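Local atomic coordinates of RPA0582 (Rhodopseudomonas palustris, PDB entry 3HHL), a protein that is of unknown function but belongs to the DUF1330 family of the dimeric alpha/beta barrel clan and forms a two-chain assembly. Residues A[35-40]-A[117-122]; A[52-57]-A[111-116]. One frame throughout, in Å; residues are numbered along the deposited sequence.

Contact 1: A[35-40]-A[117-122]; sequences PRAAYP and RQAAVE
The carbonyl oxygen of Ala119, near the end of helix 108-120, accepts the one backbone hydrogen bond between the segments: Ala38 N lies 2.9 Å from Ala119 O, with an N-H...O angle of 158° and the donor slightly tilted from the carbonyl plane. Ala37 CA lies alongside Ala119 O at 3.4 Å, consistent with a weak CA-H...O interaction. The methyl of Ala119 takes a different partner. Its CB stands 3.5 Å from the centroid of the Tyr39 ring, 6° off the ring normal, a CH-pi contact over the middle of the face. In Tyr39, CG stands beside the backbone N and anti to the carbonyl carbon (chi1 -68°), which lays the ring over that methyl; its hydroxyl is hydrogen-bonded to His116 ND1, which probably holds the far end of the ring. A leucine in place of Tyr39 would probably leave the Ala119 methyl without its aromatic cover and His116 ND1 without its phenolic mate. Further along, Pro35 CD meets Glu122 OE1 at 3.7 Å, a contact without a polar bond. Val121 is the first residue to leave helical geometry, so in this last turn Ala119 O receives its donor from the loop rather than from a further helical turn.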
loop_
_atom_site.group_PDB
_atom_site.type_symbol
_atom_site.label_atom_id
_atom_site.label_comp_id
_atom_site.label_asym_id
_atom_site.label_seq_id
_atom_site.Cartn_x
_atom_site.Cartn_y
_atom_site.Cartn_z
ATOM N N PRO A 35 3.728 17.459 -10.877
ATOM C CA PRO A 35 3.906 17.760 -12.289
ATOM C C PRO A 35 5.248 18.461 -12.521
ATOM O O PRO A 35 6.081 17.989 -13.327
ATOM C CB PRO A 35 2.749 18.715 -12.593
ATOM C CG PRO A 35 1.726 18.383 -11.612
ATOM C CD PRO A 35 2.406 17.857 -10.387
ATOM N N ARG A 36 5.454 19.561 -11.793
ATOM C CA ARG A 36 6.704 20.302 -11.876
ATOM C C ARG A 36 7.516 20.115 -10.573
ATOM O O ARG A 36 7.029 20.388 -9.485
ATOM C CB ARG A 36 6.463 21.802 -12.256
ATOM N N ALA A 37 8.747 19.635 -10.722
ATOM C CA ALA A 37 9.677 19.438 -9.613
ATOM C C ALA A 37 10.004 20.746 -8.900
ATOM O O ALA A 37 10.306 21.753 -9.532
ATOM C CB ALA A 37 10.957 18.776 -10.097
ATOM N N ALA A 38 9.924 20.709 -7.572
ATOM C CA ALA A 38 10.170 21.871 -6.717
ATOM C C ALA A 38 11.582 21.831 -6.141
ATOM O O ALA A 38 11.768 21.503 -4.979
ATOM C CB ALA A 38 9.124 21.915 -5.578
ATOM N N TYR A 39 12.582 22.134 -6.958
ATOM C CA TYR A 39 13.949 22.321 -6.431
ATOM C C TYR A 39 14.188 23.778 -5.950
ATOM O O TYR A 39 13.577 24.720 -6.471
ATOM C CB TYR A 39 14.994 22.077 -7.506
ATOM C CG TYR A 39 15.179 20.693 -8.022
ATOM C CD1 TYR A 39 14.506 20.261 -9.153
ATOM C CD2 TYR A 39 16.106 19.843 -7.449
ATOM C CE1 TYR A 39 14.712 18.993 -9.671
ATOM C CE2 TYR A 39 16.317 18.558 -7.959
ATOM C CZ TYR A 39 15.621 18.145 -9.070
ATOM O OH TYR A 39 15.832 16.887 -9.569
ATOM N N PRO A 40 15.117 23.967 -4.991
ATOM C CA PRO A 40 15.686 25.290 -4.611
ATOM C C PRO A 40 16.163 26.157 -5.797
ATOM O O PRO A 40 15.870 27.352 -5.848
ATOM C CB PRO A 40 16.875 24.906 -3.733
ATOM C CG PRO A 40 16.447 23.592 -3.078
ATOM C CD PRO A 40 15.520 22.901 -4.051
ATOM N N ARG A 117 14.440 13.362 -4.536
ATOM C CA ARG A 117 13.158 12.858 -4.047
ATOM C C ARG A 117 12.381 14.047 -3.497
ATOM O O ARG A 117 11.194 14.208 -3.766
ATOM C CB ARG A 117 13.322 11.748 -2.977
ATOM C CG ARG A 117 12.062 10.881 -2.769
ATOM C CD ARG A 117 12.078 10.039 -1.490
ATOM N NE ARG A 117 10.753 9.466 -1.236
ATOM C CZ ARG A 117 9.759 10.076 -0.581
ATOM N NH1 ARG A 117 9.915 11.287 -0.076
ATOM N NH2 ARG A 117 8.585 9.471 -0.434
ATOM N N GLN A 118 13.078 14.904 -2.763
ATOM C CA GLN A 118 12.413 16.011 -2.066
ATOM C C GLN A 118 11.774 16.956 -3.052
ATOM O O GLN A 118 10.687 17.474 -2.820
ATOM C CB GLN A 118 13.383 16.728 -1.124
ATOM C CG GLN A 118 13.670 15.892 0.146
ATOM C CD GLN A 118 14.850 16.384 1.005
ATOM O OE1 GLN A 118 15.790 17.027 0.519
ATOM N NE2 GLN A 118 14.810 16.044 2.289
ATOM N N ALA A 119 12.439 17.124 -4.186
ATOM C CA ALA A 119 11.917 17.937 -5.283
ATOM C C ALA A 119 10.775 17.263 -6.035
ATOM O O ALA A 119 9.903 17.962 -6.553
ATOM C CB ALA A 119 13.045 18.319 -6.249
ATOM N N ALA A 120 10.771 15.929 -6.087
ATOM C CA ALA A 120 9.840 15.176 -6.937
ATOM C C ALA A 120 8.479 14.948 -6.301
ATOM O O ALA A 120 7.464 14.952 -7.010
ATOM C CB ALA A 120 10.432 13.837 -7.337
ATOM N N VAL A 121 8.447 14.725 -4.989
ATOM C CA VAL A 121 7.286 14.106 -4.380
ATOM C C VAL A 121 6.268 15.149 -3.936
ATOM O O VAL A 121 6.584 16.107 -3.239
ATOM C CB VAL A 121 7.683 13.155 -3.221
ATOM C CG1 VAL A 121 6.446 12.578 -2.525
ATOM C CG2 VAL A 121 8.572 12.021 -3.746
ATOM N N GLU A 122 5.029 14.962 -4.361
ATOM C CA GLU A 122 3.925 15.790 -3.910
ATOM C C GLU A 122 3.320 15.259 -2.633
ATOM O O GLU A 122 2.952 16.023 -1.751
ATOM C CB GLU A 122 2.840 15.831 -4.975
ATOM C CG GLU A 122 1.915 17.003 -4.834
ATOM C CD GLU A 122 0.883 17.016 -5.933
ATOM O OE1 GLU A 122 1.079 17.810 -6.908
ATOM O OE2 GLU A 122 -0.082 16.205 -5.814
#

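Contact 2: A[52-57]-A[111-116]; sequences AAYGRD and REAVKH
Tyr54, His116 and Ala113 carry most of the buried surface where helix 52-57 meets helix 111-116. The Tyr54 ring leans obliquely toward the N-terminal end of 111-116, its CD1 3.6 Å from Ala113 O, which sits at the ring edge near its plane. Next along the ring, Tyr54 CE1 is 4.3 Å from Val114 CG2. Beyond the segments the Tyr54 hydroxyl is hydrogen-bonded to Tyr110 OH and to a bound nonaethylene glycol, probably from the crystallisation liquor. His116 points toward helix 47-64, with Ala53 CB over one face of its imidazole: that methyl carbon lies 3.8 Å from the centroid of the His116 ring, 8° off the normal, a CH-pi contact, the ring's ND1 being taken by Tyr39 OH. Asp57 OD2 approaches His116 NE2 only to 4.0 Å, with the carboxylate and ring planes 64° apart; this is proximity without a bond. Ala113 completes the seam, its CB 3.6 Å from Asp57 CB. Small residues at Ala53 and Ala113 accompany a closest approach of 7.6 Å between the axes of 52-57 and 111-116, whose N-to-C directions differ by 162°. This is close antiparallel helix packing, and with the four-stranded antiparallel sheet of order 2-3-1-4 the topology is consistent with the ferredoxin-like fold of the dimeric alpha/beta barrel clan.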
loop_
_atom_site.group_PDB
_atom_site.type_symbol
_atom_site.label_atom_id
_atom_site.label_comp_id
_atom_site.label_asym_id
_atom_site.label_seq_id
_atom_site.Cartn_x
_atom_site.Cartn_y
_atom_site.Cartn_z
ATOM N N ALA A 52 13.321 9.935 -11.250
ATOM C CA ALA A 52 14.269 9.115 -12.007
ATOM C C ALA A 52 15.690 9.350 -11.508
ATOM O O ALA A 52 16.404 8.411 -11.206
ATOM C CB ALA A 52 14.175 9.409 -13.495
ATOM N N ALA A 53 16.090 10.605 -11.390
ATOM C CA ALA A 53 17.424 10.923 -10.922
ATOM C C ALA A 53 17.644 10.389 -9.490
ATOM O O ALA A 53 18.741 9.928 -9.164
ATOM C CB ALA A 53 17.681 12.443 -11.002
ATOM N N TYR A 54 16.615 10.461 -8.643
ATOM C CA TYR A 54 16.712 9.963 -7.278
ATOM C C TYR A 54 17.063 8.486 -7.330
ATOM O O TYR A 54 18.061 8.046 -6.743
ATOM C CB TYR A 54 15.394 10.158 -6.534
ATOM C CG TYR A 54 15.270 9.323 -5.280
ATOM C CD1 TYR A 54 16.247 9.380 -4.307
ATOM C CD2 TYR A 54 14.163 8.486 -5.066
ATOM C CE1 TYR A 54 16.151 8.606 -3.143
ATOM C CE2 TYR A 54 14.046 7.731 -3.921
ATOM C CZ TYR A 54 15.049 7.792 -2.946
ATOM O OH TYR A 54 14.997 7.065 -1.773
ATOM N N GLY A 55 16.231 7.737 -8.059
ATOM C CA GLY A 55 16.452 6.314 -8.256
ATOM C C GLY A 55 17.838 6.019 -8.820
ATOM O O GLY A 55 18.548 5.165 -8.335
ATOM N N ARG A 56 18.208 6.749 -9.862
ATOM C CA ARG A 56 19.471 6.527 -10.559
ATOM C C ARG A 56 20.635 6.635 -9.580
ATOM O O ARG A 56 21.470 5.737 -9.499
ATOM C CB ARG A 56 19.595 7.539 -11.702
ATOM C CG ARG A 56 20.864 7.471 -12.567
ATOM C CD ARG A 56 21.053 8.788 -13.401
ATOM N NE ARG A 56 21.534 9.902 -12.571
ATOM C CZ ARG A 56 21.160 11.173 -12.694
ATOM N NH1 ARG A 56 20.290 11.540 -13.625
ATOM N NH2 ARG A 56 21.652 12.081 -11.871
ATOM N N ASP A 57 20.648 7.699 -8.787
ATOM C CA ASP A 57 21.779 7.970 -7.900
ATOM C C ASP A 57 21.732 7.214 -6.564
ATOM O O ASP A 57 22.774 7.006 -5.942
ATOM C CB ASP A 57 21.923 9.472 -7.650
ATOM C CG ASP A 57 22.175 10.254 -8.925
ATOM O OD1 ASP A 57 22.614 9.656 -9.947
ATOM O OD2 ASP A 57 21.926 11.486 -8.907
ATOM N N ARG A 111 22.373 10.783 0.646
ATOM C CA ARG A 111 21.951 12.103 1.107
ATOM C C ARG A 111 21.885 13.192 0.043
ATOM O O ARG A 111 21.118 14.136 0.217
ATOM C CB ARG A 111 22.824 12.579 2.240
ATOM C CG ARG A 111 22.522 11.869 3.521
ATOM C CD ARG A 111 23.295 12.425 4.722
ATOM N NE ARG A 111 22.514 12.063 5.910
ATOM C CZ ARG A 111 21.711 12.876 6.613
ATOM N NH1 ARG A 111 21.610 14.186 6.315
ATOM N NH2 ARG A 111 21.023 12.361 7.652
ATOM N N GLU A 112 22.687 13.079 -1.021
ATOM C CA GLU A 112 22.542 13.962 -2.196
ATOM C C GLU A 112 21.418 13.479 -3.103
ATOM O O GLU A 112 20.649 14.276 -3.595
ATOM C CB GLU A 112 23.815 14.048 -3.072
ATOM C CG GLU A 112 24.932 14.975 -2.613
ATOM C CD GLU A 112 24.502 16.422 -2.320
ATOM O OE1 GLU A 112 24.146 17.161 -3.284
ATOM O OE2 GLU A 112 24.546 16.797 -1.115
ATOM N N ALA A 113 21.355 12.184 -3.372
ATOM C CA ALA A 113 20.309 11.664 -4.255
ATOM C C ALA A 113 18.922 12.049 -3.737
ATOM O O ALA A 113 18.052 12.447 -4.517
ATOM C CB ALA A 113 20.425 10.155 -4.427
ATOM N N VAL A 114 18.741 11.977 -2.419
ATOM C CA VAL A 114 17.424 12.189 -1.834
ATOM C C VAL A 114 16.921 13.616 -2.042
ATOM O O VAL A 114 15.729 13.856 -2.036
ATOM C CB VAL A 114 17.341 11.752 -0.329
ATOM C CG1 VAL A 114 18.017 12.737 0.582
ATOM C CG2 VAL A 114 15.872 11.525 0.068
ATOM N N LYS A 115 17.823 14.549 -2.262
ATOM C CA LYS A 115 17.414 15.896 -2.680
ATOM C C LYS A 115 16.496 15.886 -3.919
ATOM O O LYS A 115 15.569 16.685 -4.040
ATOM C CB LYS A 115 18.636 16.791 -2.883
ATOM C CG LYS A 115 19.414 17.023 -1.550
ATOM C CD LYS A 115 20.678 17.843 -1.757
ATOM C CE LYS A 115 21.352 18.143 -0.452
ATOM N NZ LYS A 115 22.596 18.918 -0.700
ATOM N N HIS A 116 16.721 14.935 -4.811
ATOM C CA HIS A 116 15.836 14.776 -5.950
ATOM C C HIS A 116 14.473 14.261 -5.522
ATOM O O HIS A 116 13.460 14.666 -6.090
ATOM C CB HIS A 116 16.433 13.839 -6.970
ATOM C CG HIS A 116 17.685 14.358 -7.593
ATOM N ND1 HIS A 116 17.682 15.385 -8.514
ATOM C CD2 HIS A 116 18.978 13.981 -7.444
ATOM C CE1 HIS A 116 18.921 15.614 -8.907
ATOM N NE2 HIS A 116 19.727 14.786 -8.261
#

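In the fold
Both contacts draw on helix 108-120, from successive parts of it. Contact 2 is partly buried and joins that helix to helix 47-64; contact 1 lies nearer the surface, about 14 Å between its centre and that of the chain against 11 Å for contact 2, and ties the helix end to the loop after strand 25-33. Their chemistry follows their place: a backbone bond crosses contact 1, whereas packing of side chains dominates contact 2, with the larger buried area, 289 against 217 Å² summed over both sides. They adjoin through Tyr39 and His116, and Arg117 CB packs on the Tyr54 ring. Along the chain, contact 2 is nested inside the loop that contact 1 closes.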